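Long-range contacts in putative phosphoribosyltransferase (Neisseria gonorrhoeae, PDB 5VOG), which binds the alarmone ppGpp and probably works as a type I phosphoribosyltransferase, a glycosyltransferase class that uses metal ions: residues 39-44 / 100-105; 134-139 / 154-159; 13-18 / 160-165. All blocks are in the same frame, centred on the assembly; numbering follows the deposited sequence. Where two conformers were deposited one is given.

Contact 1 (39-44 / 100-105); sequences DAMIAI and NVLVVD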
loop_
_atom_site.group_PDB
_atom_site.type_symbol
_atom_site.label_atom_id
_atom_site.label_comp_id
_atom_site.label_asym_id
_atom_site.label_seq_id
_atom_site.Cartn_x
_atom_site.Cartn_y
_atom_site.Cartn_z
ATOM N N ASP A 39 16.557 -7.070 -0.527
ATOM C CA ASP A 39 16.455 -6.745 -1.940
ATOM C C ASP A 39 15.056 -6.324 -2.348
ATOM O O ASP A 39 14.903 -5.637 -3.366
ATOM C CB ASP A 39 16.902 -7.950 -2.775
ATOM C CG ASP A 39 18.328 -8.356 -2.472
ATOM O OD1 ASP A 39 19.239 -7.540 -2.737
ATOM O OD2 ASP A 39 18.544 -9.474 -1.945
ATOM N N ALA A 40 14.047 -6.694 -1.568
ATOM C CA ALA A 40 12.666 -6.337 -1.853
ATOM C C ALA A 40 11.852 -6.540 -0.586
ATOM O O ALA A 40 12.254 -7.286 0.314
ATOM C CB ALA A 40 12.093 -7.184 -2.993
ATOM N N MET A 41 10.715 -5.850 -0.522
ATOM C CA MET A 41 9.700 -6.058 0.502
ATOM C C MET A 41 8.562 -6.882 -0.080
ATOM O O MET A 41 8.282 -6.821 -1.281
ATOM C CB MET A 41 9.143 -4.725 1.018
ATOM C CG MET A 41 10.086 -3.986 1.947
ATOM S SD MET A 41 9.411 -2.386 2.457
ATOM C CE MET A 41 10.082 -1.304 1.192
ATOM N N ILE A 42 7.909 -7.659 0.779
ATOM C CA ILE A 42 6.634 -8.291 0.451
ATOM C C ILE A 42 5.634 -7.770 1.474
ATOM O O ILE A 42 5.637 -8.199 2.639
ATOM C CB ILE A 42 6.711 -9.822 0.462
ATOM C CG1 ILE A 42 7.766 -10.305 -0.541
ATOM C CG2 ILE A 42 5.338 -10.427 0.161
ATOM C CD1 ILE A 42 8.051 -11.791 -0.464
ATOM N N ALA A 43 4.799 -6.816 1.058
ATOM C CA ALA A 43 3.791 -6.246 1.942
ATOM C C ALA A 43 2.580 -7.162 2.000
ATOM O O ALA A 43 2.114 -7.651 0.972
ATOM C CB ALA A 43 3.363 -4.865 1.444
ATOM N N ILE A 44 2.054 -7.379 3.202
ATOM C CA ILE A 44 0.817 -8.134 3.371
ATOM C C ILE A 44 -0.328 -7.127 3.438
ATOM O O ILE A 44 -0.507 -6.454 4.453
ATOM C CB ILE A 44 0.850 -9.017 4.624
ATOM C CG1 ILE A 44 2.074 -9.938 4.620
ATOM C CG2 ILE A 44 -0.439 -9.830 4.721
ATOM C CD1 ILE A 44 2.303 -10.638 5.974
ATOM N N ASN A 100 17.108 -11.649 -0.794
ATOM C CA ASN A 100 16.633 -11.410 0.563
ATOM C C ASN A 100 15.339 -10.611 0.494
ATOM O O ASN A 100 15.311 -9.533 -0.109
ATOM C CB ASN A 100 17.673 -10.642 1.377
ATOM C CG ASN A 100 18.977 -11.390 1.507
ATOM O OD1 ASN A 100 18.990 -12.613 1.588
ATOM N ND2 ASN A 100 20.083 -10.657 1.524
ATOM N N VAL A 101 14.275 -11.117 1.116
ATOM C CA VAL A 101 12.980 -10.441 1.073
ATOM C C VAL A 101 12.503 -10.154 2.491
ATOM O O VAL A 101 12.668 -10.976 3.401
ATOM C CB VAL A 101 11.930 -11.247 0.279
ATOM C CG1 VAL A 101 12.337 -11.338 -1.200
ATOM C CG2 VAL A 101 11.710 -12.623 0.878
ATOM N N LEU A 102 11.913 -8.971 2.672
ATOM C CA LEU A 102 11.446 -8.477 3.965
ATOM C C LEU A 102 9.922 -8.424 3.931
ATOM O O LEU A 102 9.340 -7.599 3.219
ATOM C CB LEU A 102 12.023 -7.091 4.263
ATOM C CG LEU A 102 11.633 -6.493 5.614
ATOM C CD1 LEU A 102 12.278 -7.301 6.746
ATOM C CD2 LEU A 102 12.011 -5.016 5.695
ATOM N N VAL A 103 9.280 -9.290 4.709
ATOM C CA VAL A 103 7.824 -9.299 4.826
ATOM C C VAL A 103 7.416 -8.161 5.755
ATOM O O VAL A 103 8.011 -7.992 6.821
ATOM C CB VAL A 103 7.351 -10.664 5.359
ATOM C CG1 VAL A 103 5.846 -10.705 5.544
ATOM C CG2 VAL A 103 7.833 -11.797 4.434
ATOM N N VAL A 104 6.411 -7.369 5.360
ATOM C CA VAL A 104 6.018 -6.167 6.101
ATOM C C VAL A 104 4.535 -6.239 6.456
ATOM O O VAL A 104 3.698 -6.510 5.589
ATOM C CB VAL A 104 6.313 -4.880 5.301
ATOM C CG1 VAL A 104 5.826 -3.648 6.070
ATOM C CG2 VAL A 104 7.792 -4.776 4.949
ATOM N N ASP A 105 4.201 -5.974 7.722
ATOM C CA ASP A 105 2.801 -5.876 8.125
ATOM C C ASP A 105 2.664 -4.793 9.188
ATOM O O ASP A 105 3.661 -4.290 9.709
ATOM C CB ASP A 105 2.260 -7.224 8.615
ATOM C CG ASP A 105 0.812 -7.451 8.221
ATOM O OD1 ASP A 105 0.086 -6.459 8.017
ATOM O OD2 ASP A 105 0.392 -8.625 8.126
HETATM O O HOH W 1 -2.077 -6.811 6.678
#
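Ile44 lies against Val103 and Asp105 where strands 40-44 and 101-105 run side by side. Followed outward, its CB comes nearest to Asp105 OD2 across the contact. CG1, set beside the backbone N and anti to the carbonyl carbon (chi1 -55°), passes near Val104 O and Val103 CG1, while CG2 stays by the carboxylate. The tip, CD1, ends 3.6 Å from Val103 CG1, and Asp105 OD2 is about as close, the carboxylate crossing the isoleucine at roughly a right angle. On the same face Ile42 CD1 meets Val101 CG2, and helix 112-121 closes over Ile42, Ile44 and Val103. The other face is carried by Met41, whose SD touches Val104 CG2 at 3.8 Å, with helix 49-59 packed on Met41, Ala43 and Leu102.

Between the faces the backbones pair in parallel, their axes 4.4 Å apart. Ile42 N binds Leu102 O at 2.8 Å; Ile42 O in turn accepts Val104 N, and Ile44 N gives a straighter bond to Val104 O. At the N-terminal end, Asp39 OD2 takes the Asn100 N-H through its anti lone pair (2.8 Å, 174° at the hydrogen), and Asp39 N returns a bond to Asn100 O. The Asn100 amide itself is spent on Thr128 N and Lys37 O. At the C-terminal end a water donates to both Ile44 O, at 2.7 Å, and Asp105 OD1.

These are central strands of the alpha/beta core of a type I PRTase. A magnesium ion about 4 Å from the Asp105 side chain places the C-terminal end of the pair near the metal. The chemistry implies a buried, apolar middle held by main-chain bonds, with aspartates at both ends.

Contact 2 (134-139 / 154-159); sequences LHEKIK and GITVED. With G4P (guanosine-5',3'-tetraphosphate), chain D.
His135 lies alongside Ile155, both side chains pointing the same way, with Ile155 CG1 3.5 Å from His135 CD2 at the edge of the imidazole and near its plane. The two residues are paired in the parallel strands 135-137 and 155-157, part of the mixed sheet of the PRTase-like domain. Leu134 CG sits over one face of the ring, and ND1 is hydrogen-bonded to Tyr164 OH, so the imidazole is fixed by packing and by a polar contact. Val157 CG2 comes in obliquely, nearest His135 CB.

The main chains alternate donor and acceptor. Glu136 N binds Ile155 O (3.0 Å, 169° at the hydrogen), Glu136 O receives Val157 N at 2.8 Å, and Ile138 N binds Val157 O. On the other side of the sheet Glu136 runs beside Thr156, its OE1 touching Thr156 CG2 while bonding to Ser153 OG.

Beyond the strands, Lys139 reaches Asp159 at about a right angle. Its NZ makes a salt bridge to Asp159 OD1 (3.0 Å), entering on the syn side but 32° out of the carboxylate plane, and a second one to Asp109. Lys137, extended beyond CG, brings its ammonium to the guanine of ppGpp and also to Asp109. Asp159 OD1 stays 4.4 Å from Lys137 NZ, and a water accepting from Lys137 NZ and donating to Asp159 OD1 spans the gap. The nearby carboxylates should help keep this lysine charged as its NZ gives bonds to both G4P O6, at 2.8 Å, and G4P N7.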
loop_
_atom_site.group_PDB
_atom_site.type_symbol
_atom_site.label_atom_id
_atom_site.label_comp_id
_atom_site.label_asym_id
_atom_site.label_seq_id
_atom_site.Cartn_x
_atom_site.Cartn_y
_atom_site.Cartn_z
ATOM N N LEU A 134 5.120 -2.891 12.118
ATOM C CA LEU A 134 5.082 -1.565 12.719
ATOM C C LEU A 134 4.911 -1.653 14.233
ATOM O O LEU A 134 5.697 -1.069 14.995
ATOM C CB LEU A 134 3.955 -0.755 12.073
ATOM C CG LEU A 134 3.488 0.546 12.733
ATOM C CD1 LEU A 134 4.596 1.587 12.773
ATOM C CD2 LEU A 134 2.280 1.091 11.970
ATOM N N HIS A 135 3.902 -2.396 14.687
ATOM C CA HIS A 135 3.542 -2.496 16.097
ATOM C C HIS A 135 3.543 -3.948 16.537
ATOM O O HIS A 135 2.879 -4.787 15.917
ATOM C CB HIS A 135 2.158 -1.905 16.340
ATOM C CG HIS A 135 2.087 -0.438 16.093
ATOM N ND1 HIS A 135 1.058 0.148 15.389
ATOM C CD2 HIS A 135 2.908 0.566 16.480
ATOM C CE1 HIS A 135 1.253 1.453 15.346
ATOM N NE2 HIS A 135 2.365 1.733 16.006
ATOM N N GLU A 136 4.255 -4.230 17.630
ATOM C CA GLU A 136 4.294 -5.555 18.243
ATOM C C GLU A 136 3.545 -5.503 19.569
ATOM O O GLU A 136 4.022 -4.891 20.530
ATOM C CB GLU A 136 5.734 -6.013 18.456
ATOM C CG GLU A 136 5.830 -7.325 19.211
ATOM C CD GLU A 136 7.259 -7.725 19.526
ATOM O OE1 GLU A 136 8.198 -6.957 19.219
ATOM O OE2 GLU A 136 7.441 -8.823 20.086
ATOM N N LYS A 137 2.388 -6.158 19.633
ATOM C CA LYS A 137 1.638 -6.223 20.882
ATOM C C LYS A 137 2.200 -7.308 21.791
ATOM O O LYS A 137 2.448 -8.437 21.353
ATOM C CB LYS A 137 0.167 -6.499 20.622
ATOM C CG LYS A 137 -0.579 -5.386 19.938
ATOM C CD LYS A 137 -2.024 -5.824 19.866
ATOM C CE LYS A 137 -2.917 -4.797 19.298
ATOM N NZ LYS A 137 -4.310 -5.307 19.348
ATOM N N ILE A 138 2.373 -6.967 23.064
ATOM C CA ILE A 138 2.880 -7.898 24.069
ATOM C C ILE A 138 1.689 -8.666 24.634
ATOM O O ILE A 138 0.912 -8.143 25.432
ATOM C CB ILE A 138 3.662 -7.177 25.163
ATOM C CG1 ILE A 138 4.815 -6.385 24.541
ATOM C CG2 ILE A 138 4.148 -8.195 26.189
ATOM C CD1 ILE A 138 5.630 -7.167 23.517
ATOM N N LYS A 139 1.552 -9.919 24.216
ATOM C CA LYS A 139 0.391 -10.738 24.536
ATOM C C LYS A 139 0.704 -12.163 24.107
ATOM O O LYS A 139 1.709 -12.424 23.440
ATOM C CB LYS A 139 -0.880 -10.220 23.851
ATOM C CG LYS A 139 -0.787 -10.168 22.329
ATOM C CD LYS A 139 -1.952 -9.394 21.710
ATOM C CE LYS A 139 -3.270 -10.131 21.872
ATOM N NZ LYS A 139 -4.438 -9.305 21.434
ATOM N N GLY A 154 8.692 -2.021 14.995
ATOM C CA GLY A 154 8.940 -0.608 15.178
ATOM C C GLY A 154 8.940 -0.208 16.638
ATOM O O GLY A 154 9.920 0.353 17.134
ATOM N N ILE A 155 7.830 -0.474 17.325
ATOM C CA ILE A 155 7.739 -0.339 18.773
ATOM C C ILE A 155 6.943 -1.520 19.306
ATOM O O ILE A 155 6.103 -2.093 18.607
ATOM C CB ILE A 155 7.074 0.981 19.217
ATOM C CG1 ILE A 155 5.708 1.144 18.541
ATOM C CG2 ILE A 155 7.973 2.175 18.921
ATOM C CD1 ILE A 155 4.877 2.256 19.126
ATOM N N THR A 156 7.200 -1.879 20.558
ATOM C CA THR A 156 6.320 -2.798 21.255
ATOM C C THR A 156 5.247 -1.998 21.980
ATOM O O THR A 156 5.501 -0.896 22.472
ATOM C CB THR A 156 7.088 -3.662 22.247
ATOM O OG1 THR A 156 7.617 -2.823 23.274
ATOM C CG2 THR A 156 8.221 -4.388 21.537
ATOM N N VAL A 157 4.043 -2.553 22.029
ATOM C CA VAL A 157 2.867 -1.902 22.590
ATOM C C VAL A 157 2.244 -2.846 23.612
ATOM O O VAL A 157 2.362 -4.071 23.494
ATOM C CB VAL A 157 1.833 -1.535 21.482
ATOM C CG1 VAL A 157 0.784 -0.555 22.003
ATOM C CG2 VAL A 157 2.516 -0.975 20.233
ATOM N N GLU A 158 1.557 -2.274 24.594
ATOM C CA GLU A 158 0.705 -3.056 25.467
ATOM C C GLU A 158 -0.371 -3.756 24.642
ATOM O O GLU A 158 -0.567 -3.476 23.456
ATOM C CB GLU A 158 0.048 -2.155 26.509
ATOM C CG GLU A 158 1.033 -1.479 27.428
ATOM C CD GLU A 158 1.617 -2.448 28.414
ATOM O OE1 GLU A 158 0.825 -3.089 29.140
ATOM O OE2 GLU A 158 2.858 -2.581 28.453
ATOM N N ASP A 159 -1.087 -4.679 25.282
ATOM C CA ASP A 159 -2.222 -5.325 24.620
ATOM C C ASP A 159 -3.417 -4.374 24.642
ATOM O O ASP A 159 -4.391 -4.544 25.381
ATOM C CB ASP A 159 -2.562 -6.658 25.269
ATOM C CG ASP A 159 -3.598 -7.429 24.478
ATOM O OD1 ASP A 159 -3.854 -7.059 23.305
ATOM O OD2 ASP A 159 -4.160 -8.398 25.017
HETATM P PB G4P D . -0.606 -11.041 12.837
HETATM O O1B G4P D . -0.389 -12.372 12.316
HETATM O O2B G4P D . -0.374 -10.885 14.357
HETATM O O3B G4P D . 0.256 -9.994 12.062
HETATM O O3A G4P D . -2.087 -10.542 12.523
HETATM P PA G4P D . -3.498 -11.171 12.891
HETATM O O1A G4P D . -3.787 -12.365 12.067
HETATM O O2A G4P D . -3.574 -11.404 14.379
HETATM O "O5'" G4P D . -4.460 -9.923 12.553
HETATM C "C5'" G4P D . -5.845 -10.085 12.193
HETATM C "C4'" G4P D . -6.432 -8.717 11.965
HETATM O "O4'" G4P D . -6.558 -8.020 13.217
HETATM C "C3'" G4P D . -5.600 -7.810 11.053
HETATM O "O3'" G4P D . -6.417 -7.413 9.931
HETATM C "C2'" G4P D . -5.225 -6.599 11.912
HETATM O "O2'" G4P D . -5.237 -5.362 11.201
HETATM C "C1'" G4P D . -6.305 -6.651 12.990
HETATM N N9 G4P D . -5.849 -6.070 14.255
HETATM C C8 G4P D . -5.212 -6.721 15.277
HETATM N N7 G4P D . -4.910 -5.931 16.281
HETATM C C5 G4P D . -5.378 -4.685 15.891
HETATM C C6 G4P D . -5.363 -3.419 16.557
HETATM O O6 G4P D . -4.901 -3.163 17.673
HETATM N N1 G4P D . -5.961 -2.427 15.806
HETATM C C2 G4P D . -6.512 -2.602 14.563
HETATM N N2 G4P D . -7.068 -1.532 13.989
HETATM N N3 G4P D . -6.533 -3.773 13.931
HETATM C C4 G4P D . -5.958 -4.760 14.644
HETATM P PC G4P D . -6.594 -8.312 8.643
HETATM O O1C G4P D . -7.626 -9.362 8.863
HETATM O O2C G4P D . -5.216 -8.832 8.336
HETATM O O3C G4P D . -7.022 -7.290 7.497
HETATM P PD G4P D . -6.293 -6.081 6.756
HETATM O O1D G4P D . -4.836 -6.238 7.037
HETATM O O2D G4P D . -6.637 -6.254 5.259
HETATM O O3D G4P D . -6.923 -4.830 7.312
HETATM O O HOH W 2 -5.806 -5.534 21.745
#

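Contact 3 (13-18 / 160-165); sequences IWYTYD and WWINYP. With G4P (guanosine-5',3'-tetraphosphate), chain D.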
loop_
_atom_site.group_PDB
_atom_site.type_symbol
_atom_site.label_atom_id
_atom_site.label_comp_id
_atom_site.label_asym_id
_atom_site.label_seq_id
_atom_site.Cartn_x
_atom_site.Cartn_y
_atom_site.Cartn_z
ATOM N N ILE A 13 -5.571 3.270 22.011
ATOM C CA ILE A 13 -4.599 4.291 21.654
ATOM C C ILE A 13 -4.822 4.669 20.195
ATOM O O ILE A 13 -5.228 3.841 19.374
ATOM C CB ILE A 13 -3.144 3.815 21.932
ATOM C CG1 ILE A 13 -2.145 4.959 21.740
ATOM C CG2 ILE A 13 -2.778 2.617 21.064
ATOM C CD1 ILE A 13 -0.856 4.794 22.533
ATOM N N TRP A 14 -4.606 5.948 19.894
ATOM C CA TRP A 14 -4.688 6.493 18.545
ATOM C C TRP A 14 -3.326 7.044 18.147
ATOM O O TRP A 14 -2.673 7.732 18.938
ATOM C CB TRP A 14 -5.730 7.620 18.458
ATOM C CG TRP A 14 -7.167 7.189 18.604
ATOM C CD1 TRP A 14 -8.106 7.149 17.616
ATOM C CD2 TRP A 14 -7.832 6.761 19.803
ATOM N NE1 TRP A 14 -9.307 6.715 18.117
ATOM C CE2 TRP A 14 -9.168 6.475 19.459
ATOM C CE3 TRP A 14 -7.428 6.596 21.134
ATOM C CZ2 TRP A 14 -10.102 6.023 20.391
ATOM C CZ3 TRP A 14 -8.354 6.146 22.058
ATOM C CH2 TRP A 14 -9.680 5.868 21.683
ATOM N N TYR A 15 -2.907 6.759 16.914
ATOM C CA TYR A 15 -1.641 7.239 16.382
ATOM C C TYR A 15 -1.896 8.077 15.141
ATOM O O TYR A 15 -2.691 7.691 14.279
ATOM C CB TYR A 15 -0.696 6.081 16.008
ATOM C CG TYR A 15 -0.201 5.245 17.162
ATOM C CD1 TYR A 15 0.565 5.803 18.183
ATOM C CD2 TYR A 15 -0.467 3.882 17.212
ATOM C CE1 TYR A 15 1.030 5.023 19.229
ATOM C CE2 TYR A 15 0.002 3.095 18.250
ATOM C CZ TYR A 15 0.743 3.668 19.255
ATOM O OH TYR A 15 1.207 2.872 20.282
ATOM N N THR A 16 -1.210 9.212 15.040
ATOM C CA THR A 16 -1.296 10.015 13.830
ATOM C C THR A 16 -0.469 9.375 12.716
ATOM O O THR A 16 0.382 8.516 12.953
ATOM C CB THR A 16 -0.803 11.447 14.078
ATOM O OG1 THR A 16 0.611 11.433 14.320
ATOM C CG2 THR A 16 -1.521 12.082 15.272
ATOM N N TYR A 17 -0.731 9.808 11.477
ATOM C CA TYR A 17 0.123 9.385 10.370
ATOM C C TYR A 17 1.581 9.707 10.655
ATOM O O TYR A 17 2.465 8.879 10.418
ATOM C CB TYR A 17 -0.300 10.061 9.064
ATOM C CG TYR A 17 -1.506 9.468 8.368
ATOM C CD1 TYR A 17 -1.437 8.220 7.748
ATOM C CD2 TYR A 17 -2.703 10.177 8.283
ATOM C CE1 TYR A 17 -2.539 7.679 7.100
ATOM C CE2 TYR A 17 -3.809 9.645 7.630
ATOM C CZ TYR A 17 -3.723 8.398 7.040
ATOM O OH TYR A 17 -4.821 7.866 6.388
ATOM N N ASP A 18 1.852 10.909 11.173
ATOM C CA ASP A 18 3.231 11.306 11.447
ATOM C C ASP A 18 3.849 10.464 12.556
ATOM O O ASP A 18 5.038 10.124 12.485
ATOM C CB ASP A 18 3.296 12.782 11.822
ATOM C CG ASP A 18 3.036 13.711 10.640
ATOM O OD1 ASP A 18 2.956 13.228 9.493
ATOM O OD2 ASP A 18 2.911 14.933 10.863
ATOM N N TRP A 160 -3.313 -3.343 23.812
ATOM C CA TRP A 160 -4.330 -2.318 23.651
ATOM C C TRP A 160 -4.853 -2.360 22.226
ATOM O O TRP A 160 -4.170 -2.825 21.311
ATOM C CB TRP A 160 -3.773 -0.919 23.926
ATOM C CG TRP A 160 -3.308 -0.672 25.331
ATOM C CD1 TRP A 160 -3.391 -1.521 26.396
ATOM C CD2 TRP A 160 -2.687 0.520 25.812
ATOM N NE1 TRP A 160 -2.855 -0.924 27.516
ATOM C CE2 TRP A 160 -2.416 0.330 27.182
ATOM C CE3 TRP A 160 -2.335 1.736 25.217
ATOM C CZ2 TRP A 160 -1.810 1.309 27.963
ATOM C CZ3 TRP A 160 -1.731 2.707 25.996
ATOM C CH2 TRP A 160 -1.475 2.487 27.351
ATOM N N TRP A 161 -6.058 -1.836 22.025
ATOM C CA TRP A 161 -6.566 -1.706 20.668
ATOM C C TRP A 161 -5.971 -0.462 20.024
ATOM O O TRP A 161 -6.126 0.652 20.539
ATOM C CB TRP A 161 -8.087 -1.640 20.639
ATOM C CG TRP A 161 -8.567 -1.750 19.228
ATOM C CD1 TRP A 161 -9.037 -0.743 18.431
ATOM C CD2 TRP A 161 -8.573 -2.934 18.428
ATOM N NE1 TRP A 161 -9.351 -1.238 17.186
ATOM C CE2 TRP A 161 -9.075 -2.580 17.159
ATOM C CE3 TRP A 161 -8.207 -4.265 18.664
ATOM C CZ2 TRP A 161 -9.229 -3.511 16.129
ATOM C CZ3 TRP A 161 -8.358 -5.188 17.639
ATOM C CH2 TRP A 161 -8.863 -4.806 16.389
ATOM N N ILE A 162 -5.295 -0.654 18.901
ATOM C CA ILE A 162 -4.646 0.435 18.182
ATOM C C ILE A 162 -5.599 0.962 17.124
ATOM O O ILE A 162 -6.105 0.196 16.292
ATOM C CB ILE A 162 -3.328 -0.033 17.549
ATOM C CG1 ILE A 162 -2.367 -0.537 18.629
ATOM C CG2 ILE A 162 -2.709 1.084 16.721
ATOM C CD1 ILE A 162 -1.174 -1.316 18.060
ATOM N N ASN A 163 -5.843 2.270 17.149
ATOM C CA ASN A 163 -6.664 2.929 16.137
ATOM C C ASN A 163 -5.742 3.620 15.143
ATOM O O ASN A 163 -5.025 4.561 15.502
ATOM C CB ASN A 163 -7.622 3.916 16.794
ATOM C CG ASN A 163 -8.600 3.226 17.704
ATOM O OD1 ASN A 163 -9.596 2.682 17.245
ATOM N ND2 ASN A 163 -8.299 3.204 19.002
ATOM N N TYR A 164 -5.743 3.130 13.886
ATOM C CA TYR A 164 -4.879 3.630 12.828
ATOM C C TYR A 164 -5.515 4.817 12.121
ATOM O O TYR A 164 -6.734 4.859 11.940
ATOM C CB TYR A 164 -4.579 2.522 11.812
ATOM C CG TYR A 164 -3.670 1.483 12.417
ATOM C CD1 TYR A 164 -2.324 1.751 12.593
ATOM C CD2 TYR A 164 -4.167 0.265 12.874
ATOM C CE1 TYR A 164 -1.479 0.824 13.180
ATOM C CE2 TYR A 164 -3.333 -0.673 13.464
ATOM C CZ TYR A 164 -1.988 -0.378 13.622
ATOM O OH TYR A 164 -1.142 -1.294 14.222
ATOM N N PRO A 165 -4.696 5.780 11.699
ATOM C CA PRO A 165 -5.256 6.953 11.014
ATOM C C PRO A 165 -5.913 6.603 9.689
ATOM O O PRO A 165 -6.820 7.320 9.242
ATOM C CB PRO A 165 -4.033 7.863 10.826
ATOM C CG PRO A 165 -2.856 6.917 10.801
ATOM C CD PRO A 165 -3.221 5.806 11.760
HETATM P PB G4P D . -0.606 -11.041 12.837
HETATM O O1B G4P D . -0.389 -12.372 12.316
HETATM O O2B G4P D . -0.374 -10.885 14.357
HETATM O O3B G4P D . 0.256 -9.994 12.062
HETATM O O3A G4P D . -2.087 -10.542 12.523
HETATM P PA G4P D . -3.498 -11.171 12.891
HETATM O O1A G4P D . -3.787 -12.365 12.067
HETATM O O2A G4P D . -3.574 -11.404 14.379
HETATM O "O5'" G4P D . -4.460 -9.923 12.553
HETATM C "C5'" G4P D . -5.845 -10.085 12.193
HETATM C "C4'" G4P D . -6.432 -8.717 11.965
HETATM O "O4'" G4P D . -6.558 -8.020 13.217
HETATM C "C3'" G4P D . -5.600 -7.810 11.053
HETATM O "O3'" G4P D . -6.417 -7.413 9.931
HETATM C "C2'" G4P D . -5.225 -6.599 11.912
HETATM O "O2'" G4P D . -5.237 -5.362 11.201
HETATM C "C1'" G4P D . -6.305 -6.651 12.990
HETATM N N9 G4P D . -5.849 -6.070 14.255
HETATM C C8 G4P D . -5.212 -6.721 15.277
HETATM N N7 G4P D . -4.910 -5.931 16.281
HETATM C C5 G4P D . -5.378 -4.685 15.891
HETATM C C6 G4P D . -5.363 -3.419 16.557
HETATM O O6 G4P D . -4.901 -3.163 17.673
HETATM N N1 G4P D . -5.961 -2.427 15.806
HETATM C C2 G4P D . -6.512 -2.602 14.563
HETATM N N2 G4P D . -7.068 -1.532 13.989
HETATM N N3 G4P D . -6.533 -3.773 13.931
HETATM C C4 G4P D . -5.958 -4.760 14.644
HETATM P PC G4P D . -6.594 -8.312 8.643
HETATM O O1C G4P D . -7.626 -9.362 8.863
HETATM O O2C G4P D . -5.216 -8.832 8.336
HETATM O O3C G4P D . -7.022 -7.290 7.497
HETATM P PD G4P D . -6.293 -6.081 6.756
HETATM O O1D G4P D . -4.836 -6.238 7.037
HETATM O O2D G4P D . -6.637 -6.254 5.259
HETATM O O3D G4P D . -6.923 -4.830 7.312
#
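Pro165 presses CB and CG against one face of the Tyr17 ring, the two side chains crossing obliquely: CB is 3.6 Å from the ring centroid and 9° off the normal, a CH-pi contact. Of the ring atoms, Tyr17 CD1 is nearest to Pro165 CG. The apolar centre continues through Ile162, whose CG2 meets Tyr15 CD2 at 3.6 Å near the plane of that ring, and whose CG1 runs beside Ile13 CG2. Ile13 CB in turn borders the edge of Trp160 at CE3.

Across the short parallel pair of strands, Asn163 stacks on Trp14, amide and indole planes 16° apart. Its CB lies over the five-membered ring, and ND2 stands above the middle of the indole. A chi1 of -63° puts CG beside the backbone N, and from there ND2 bonds to Ile13 O at 3.2 Å, well above the carbonyl plane. The same oxygen also receives Asn163 N at 2.8 Å, so two bonds from one residue grip it. Ile13 N binds Trp161 O, whereas Tyr15 N to Asn163 O is weak.

Ile162 also reads the guanine through its main chain: its N gives a bond to G4P O6 (2.8 Å) and its O accepts from G4P N1 and N2. Trp161 stacks on the base, with G4P N1 over the indole face, and Tyr164 offers its ring edge to G4P N2. This donor-acceptor pattern matches a 6-oxo-2-amino purine.

Strands 12-14 and 161-163 thus form a two-strand sheet whose 161-163 strand meets the base and whose Trp14 packs on helix 171-179. Thr16 is the N-cap of helix 17-33, its OG1 bonded to Asp19 N, and that helix carries Tyr17 to the dimer interface, where its OH bonds to His21 of the second subunit.

Contact 1 is buried core, whereas contacts 2 and 3 are only partly buried and border bound ppGpp. Contacts 1 and 2 belong to the same mixed sheet and touch where Asp105 O meets Leu134 N; contact 3 forms a separate two-strand sheet, its centre about 12 Å from that of contact 2 but about 23 Å from that of contact 1. Contacts 2 and 3 meet where Tyr15 and Ile162 pack on His135, and share the guanine. All three use parallel main-chain pairing, yet the side chains change: aliphatic in contact 1, charged at the lysine end of contact 2, and aromatic in contact 3, which alone reaches the second subunit.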